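Side-chain contacts in putative exported protein (Bordetella parapertussis, PDB 3OCJ), which is of unknown function but carries a Rossmann-like methyltransferase domain, consistent with S-adenosylmethionine-dependent methyl transfer, and holds a palmitic acid molecule: residues G57-L60 with L61-G65; S11-A15 with S16-A20. All coordinates share one frame; numbering follows the deposited sequence.

Contact 1: residues G57-L60 with L61-G65. With PLM (palmitic acid), chain D.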
loop_
_atom_site.group_PDB
_atom_site.type_symbol
_atom_site.label_atom_id
_atom_site.label_comp_id
_atom_site.label_asym_id
_atom_site.label_seq_id
_atom_site.Cartn_x
_atom_site.Cartn_y
_atom_site.Cartn_z
ATOM N N GLY A 57 -13.381 4.608 6.560
ATOM C CA GLY A 57 -13.883 5.701 5.754
ATOM C C GLY A 57 -13.527 7.055 6.334
ATOM O O GLY A 57 -13.113 7.949 5.600
ATOM N N ARG A 58 -13.707 7.205 7.648
ATOM C CA ARG A 58 -13.357 8.450 8.321
ATOM C C ARG A 58 -11.864 8.716 8.236
ATOM O O ARG A 58 -11.442 9.854 7.997
ATOM C CB ARG A 58 -13.802 8.428 9.782
ATOM C CG ARG A 58 -15.300 8.482 9.956
ATOM C CD ARG A 58 -15.685 8.696 11.412
ATOM N NE ARG A 58 -15.435 7.527 12.252
ATOM C CZ ARG A 58 -16.303 6.533 12.428
ATOM N NH1 ARG A 58 -17.465 6.540 11.792
ATOM N NH2 ARG A 58 -15.997 5.521 13.232
ATOM N N PHE A 59 -11.061 7.673 8.428
ATOM C CA PHE A 59 -9.614 7.827 8.342
ATOM C C PHE A 59 -9.212 8.325 6.949
ATOM O O PHE A 59 -8.372 9.220 6.808
ATOM C CB PHE A 59 -8.894 6.508 8.662
ATOM C CG PHE A 59 -7.399 6.654 8.783
ATOM C CD1 PHE A 59 -6.815 6.861 10.023
ATOM C CD2 PHE A 59 -6.592 6.617 7.664
ATOM C CE1 PHE A 59 -5.439 7.030 10.141
ATOM C CE2 PHE A 59 -5.206 6.780 7.776
ATOM C CZ PHE A 59 -4.638 6.985 9.026
ATOM N N LEU A 60 -9.815 7.753 5.916
ATOM C CA LEU A 60 -9.517 8.163 4.550
ATOM C C LEU A 60 -10.004 9.576 4.240
ATOM O O LEU A 60 -9.306 10.329 3.578
ATOM C CB LEU A 60 -10.111 7.170 3.556
ATOM C CG LEU A 60 -9.376 5.825 3.565
ATOM C CD1 LEU A 60 -10.185 4.760 2.837
ATOM C CD2 LEU A 60 -7.980 5.976 2.971
ATOM N N LEU A 61 -11.183 9.947 4.735
ATOM C CA LEU A 61 -11.674 11.301 4.499
ATOM C C LEU A 61 -10.717 12.314 5.114
ATOM O O LEU A 61 -10.444 13.357 4.521
ATOM C CB LEU A 61 -13.069 11.487 5.106
ATOM C CG LEU A 61 -14.200 10.869 4.277
ATOM C CD1 LEU A 61 -15.445 10.702 5.135
ATOM C CD2 LEU A 61 -14.492 11.735 3.054
ATOM N N LEU A 62 -10.219 11.991 6.306
ATOM C CA LEU A 62 -9.338 12.898 7.056
ATOM C C LEU A 62 -7.944 12.963 6.461
ATOM O O LEU A 62 -7.391 14.052 6.266
ATOM C CB LEU A 62 -9.207 12.446 8.509
ATOM C CG LEU A 62 -10.318 12.841 9.464
ATOM C CD1 LEU A 62 -10.197 12.062 10.758
ATOM C CD2 LEU A 62 -10.245 14.341 9.730
ATOM N N TYR A 63 -7.360 11.796 6.195
ATOM C CA TYR A 63 -5.924 11.720 5.916
ATOM C C TYR A 63 -5.578 11.343 4.482
ATOM O O TYR A 63 -4.422 11.459 4.066
ATOM C CB TYR A 63 -5.233 10.777 6.916
ATOM C CG TYR A 63 -5.594 11.130 8.348
ATOM C CD1 TYR A 63 -5.267 12.376 8.881
ATOM C CD2 TYR A 63 -6.292 10.235 9.154
ATOM C CE1 TYR A 63 -5.630 12.713 10.180
ATOM C CE2 TYR A 63 -6.646 10.562 10.458
ATOM C CZ TYR A 63 -6.316 11.794 10.962
ATOM O OH TYR A 63 -6.678 12.114 12.261
ATOM N N ARG A 64 -6.563 10.836 3.739
ATOM C CA ARG A 64 -6.431 10.640 2.292
ATOM C C ARG A 64 -5.298 9.684 1.909
ATOM O O ARG A 64 -4.693 9.787 0.845
ATOM C CB ARG A 64 -6.326 11.991 1.574
ATOM C CG ARG A 64 -7.542 12.873 1.858
ATOM C CD ARG A 64 -7.560 14.155 1.041
ATOM N NE ARG A 64 -6.384 14.976 1.275
ATOM C CZ ARG A 64 -5.440 15.202 0.367
ATOM N NH1 ARG A 64 -4.402 15.966 0.669
ATOM N NH2 ARG A 64 -5.535 14.673 -0.844
ATOM N N GLY A 65 -5.045 8.733 2.794
ATOM C CA GLY A 65 -4.100 7.661 2.534
ATOM C C GLY A 65 -4.220 6.616 3.629
ATOM O O GLY A 65 -5.033 6.754 4.549
HETATM C C1 PLM D . -1.355 2.304 0.297
HETATM O O1 PLM D . -0.946 1.125 0.332
HETATM O O2 PLM D . -0.943 3.099 1.169
HETATM C C2 PLM D . -2.333 2.793 -0.757
HETATM C C3 PLM D . -2.950 1.667 -1.589
HETATM C C4 PLM D . -4.104 2.256 -2.401
HETATM C C5 PLM D . -4.664 1.304 -3.448
HETATM C C6 PLM D . -5.348 0.091 -2.826
HETATM C C7 PLM D . -6.167 0.436 -1.588
HETATM C C8 PLM D . -7.383 1.308 -1.881
HETATM C C9 PLM D . -8.123 1.531 -0.566
HETATM C CA PLM D . -9.563 1.982 -0.760
HETATM C CB PLM D . -10.374 1.625 0.481
HETATM C CC PLM D . -11.669 2.415 0.568
HETATM C CD PLM D . -12.420 2.058 1.843
HETATM C CE PLM D . -13.625 2.980 2.003
HETATM C CF PLM D . -14.130 3.000 3.437
HETATM C CG PLM D . -14.581 1.630 3.917
#
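Gly57 O receives the backbone N-H of Leu61, whose side chain folds back over the same carbonyl, with CG 3.4 Å from Gly57 O. The tail of the palmitic acid lies against the Gly57 backbone, its CF 3.6 Å from Gly57 CA. Arg58 O takes the N-H of Leu62 in the same way, while the Arg58 guanidinium turns off to the carbonyl of Ala52 through NH1. Phe59 supplies the aromatic part of the contact. Its CG stands anti to the backbone N (chi1 -172°), and the ring meets Tyr63 one turn later in a T-shaped, edge-to-face pair: Tyr63 CD2 sits over the centre of the Phe59 face, 3.5 Å from Phe59 CE1, with the planes at 60°. At the edge of the Phe59 ring, in its plane, lies Gly65 O, 3.2 Å from Phe59 CE2; this buried carbonyl has no polar partner in the model. The backbone bonds and the Phe59-Tyr63 pair are i to i+4 contacts in the last turns of helix 55-63, which ends where Arg64 adopts positive phi; Gly65 follows that end. Arg64 N donates to Leu60 O at 2.8 Å, though less straight than the preceding helical bonds (135° at the hydrogen). The two Leu60 methyls part company: CD2 packs on Gly65 O at 3.4 Å, whereas CD1 touches the palmitate chain, 3.6 Å from its CC.

Contact 2: residues S11-A15 with S16-A20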
loop_
_atom_site.group_PDB
_atom_site.type_symbol
_atom_site.label_atom_id
_atom_site.label_comp_id
_atom_site.label_asym_id
_atom_site.label_seq_id
_atom_site.Cartn_x
_atom_site.Cartn_y
_atom_site.Cartn_z
ATOM N N SER A 11 -2.604 19.761 12.250
ATOM C CA SER A 11 -3.826 20.257 12.860
ATOM C C SER A 11 -3.862 19.947 14.341
ATOM O O SER A 11 -3.808 18.785 14.745
ATOM C CB SER A 11 -5.068 19.662 12.205
ATOM O OG SER A 11 -6.225 20.089 12.906
ATOM N N HIS A 12 -3.964 21.018 15.117
ATOM C CA HIS A 12 -4.094 21.013 16.567
ATOM C C HIS A 12 -5.547 20.828 17.026
ATOM O O HIS A 12 -5.846 20.950 18.207
ATOM C CB HIS A 12 -3.579 22.343 17.136
ATOM C CG HIS A 12 -2.133 22.609 16.846
ATOM N ND1 HIS A 12 -1.668 22.903 15.582
ATOM C CD2 HIS A 12 -1.051 22.628 17.657
ATOM C CE1 HIS A 12 -0.363 23.092 15.629
ATOM N NE2 HIS A 12 0.038 22.929 16.874
ATOM N N ARG A 13 -6.441 20.551 16.088
ATOM C CA ARG A 13 -7.862 20.432 16.410
ATOM C C ARG A 13 -8.203 18.984 16.713
ATOM O O ARG A 13 -7.454 18.082 16.360
ATOM C CB ARG A 13 -8.706 20.878 15.225
ATOM C CG ARG A 13 -8.458 22.312 14.816
ATOM C CD ARG A 13 -9.220 22.660 13.556
ATOM N NE ARG A 13 -10.639 22.829 13.832
ATOM C CZ ARG A 13 -11.579 22.981 12.910
ATOM N NH1 ARG A 13 -11.264 22.929 11.616
ATOM N NH2 ARG A 13 -12.833 23.152 13.278
ATOM N N ALA A 14 -9.340 18.765 17.364
ATOM C CA ALA A 14 -9.867 17.407 17.475
ATOM C C ALA A 14 -10.103 16.830 16.084
ATOM O O ALA A 14 -10.560 17.531 15.173
ATOM C CB ALA A 14 -11.174 17.423 18.250
ATOM N N ALA A 15 -9.826 15.540 15.916
ATOM C CA ALA A 15 -10.070 14.898 14.631
ATOM C C ALA A 15 -11.530 15.031 14.199
ATOM O O ALA A 15 -11.819 15.178 13.008
ATOM C CB ALA A 15 -9.641 13.422 14.661
ATOM N N SER A 16 -12.456 15.009 15.151
ATOM C CA SER A 16 -13.862 15.148 14.805
ATOM C C SER A 16 -14.138 16.502 14.141
ATOM O O SER A 16 -14.989 16.609 13.265
ATOM C CB SER A 16 -14.760 14.935 16.029
ATOM O OG SER A 16 -14.525 15.916 17.026
ATOM N N ALA A 17 -13.426 17.548 14.564
ATOM C CA ALA A 17 -13.635 18.870 13.973
ATOM C C ALA A 17 -13.115 18.903 12.538
ATOM O O ALA A 17 -13.796 19.400 11.629
ATOM C CB ALA A 17 -12.944 19.946 14.811
ATOM N N ASP A 18 -11.914 18.383 12.317
ATOM C CA ASP A 18 -11.378 18.320 10.960
ATOM C C ASP A 18 -12.227 17.412 10.071
ATOM O O ASP A 18 -12.453 17.719 8.894
ATOM C CB ASP A 18 -9.926 17.858 10.972
ATOM C CG ASP A 18 -8.979 18.937 11.449
ATOM O OD1 ASP A 18 -9.098 20.077 10.961
ATOM O OD2 ASP A 18 -8.122 18.641 12.298
ATOM N N LEU A 19 -12.723 16.312 10.632
ATOM C CA LEU A 19 -13.552 15.395 9.851
ATOM C C LEU A 19 -14.805 16.097 9.344
ATOM O O LEU A 19 -15.176 15.952 8.182
ATOM C CB LEU A 19 -13.941 14.166 10.668
ATOM C CG LEU A 19 -14.914 13.223 9.952
ATOM C CD1 LEU A 19 -14.272 12.573 8.715
ATOM C CD2 LEU A 19 -15.421 12.172 10.926
ATOM N N ALA A 20 -15.470 16.855 10.210
ATOM C CA ALA A 20 -16.674 17.549 9.781
ATOM C C ALA A 20 -16.366 18.452 8.593
ATOM O O ALA A 20 -17.183 18.592 7.687
ATOM C CB ALA A 20 -17.263 18.361 10.931
HETATM O O HOH W 1 -7.331 16.659 13.936
HETATM O O HOH W 2 -15.312 21.759 11.612
#
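The guanidinium of Arg13 lies with one face over Ala17, whose CB approaches Arg13 NH2 to 3.6 Å. The carboxylate of Asp18 meets this group obliquely, its plane turned 81° from that of the guanidinium, and Arg13 NH1 to Asp18 OD1 is a long salt bridge of 3.6 Å. A bend at chi3 (75°) brings the arginine chain round to this position. The other carboxylate oxygen is gripped more closely: Ser11 OG donates a very short hydrogen bond of 2.5 Å to Asp18 OD2, and a water links OD2 to Arg13 O. Ser11 OG also accepts from Arg13 N at 3.2 Å, closing an ST turn, so one hydroxyl ties the turn to the helix. Ala14 occupies the N-cap position. Asp18 N donates to Ala14 O at 3.3 Å and Ala17 N does so weakly, while Leu19 N bonds to Ala15 O at 2.8 Å. Close to this N-terminus, the negative charge of Asp18 would be favoured by the helix dipole as well as by Arg13. The segment leads into helix 15-33 at the protein surface, where Ala15, Asp18 and Leu19 rest against helix 55-63 through Tyr63, Leu62 and Arg58.

In the fold
Contact 2 precedes contact 1 in the chain, and their centres lie 12 Å apart on the same side of the molecule. They meet directly where the first turns of helix 15-33 pack on helix 55-63: Leu62 CD2 reaches Leu19 N at 3.3 Å, and Arg58 CD lies 3.5 Å from Leu19 CD2. Helix 55-63 therefore stands between the surface turn and the palmitic acid, touching the ligand through Gly57 and Leu60, while the side chain of Leu19 remains about 11 Å from it. Contact 1 adjoins the hydrocarbon chain; the ligand's polar end is hydrogen-bonded to Tyr199 OH. Both lie at helix ends, the start of 15-33 and the end of 55-63, ahead of the first strand, 121-124.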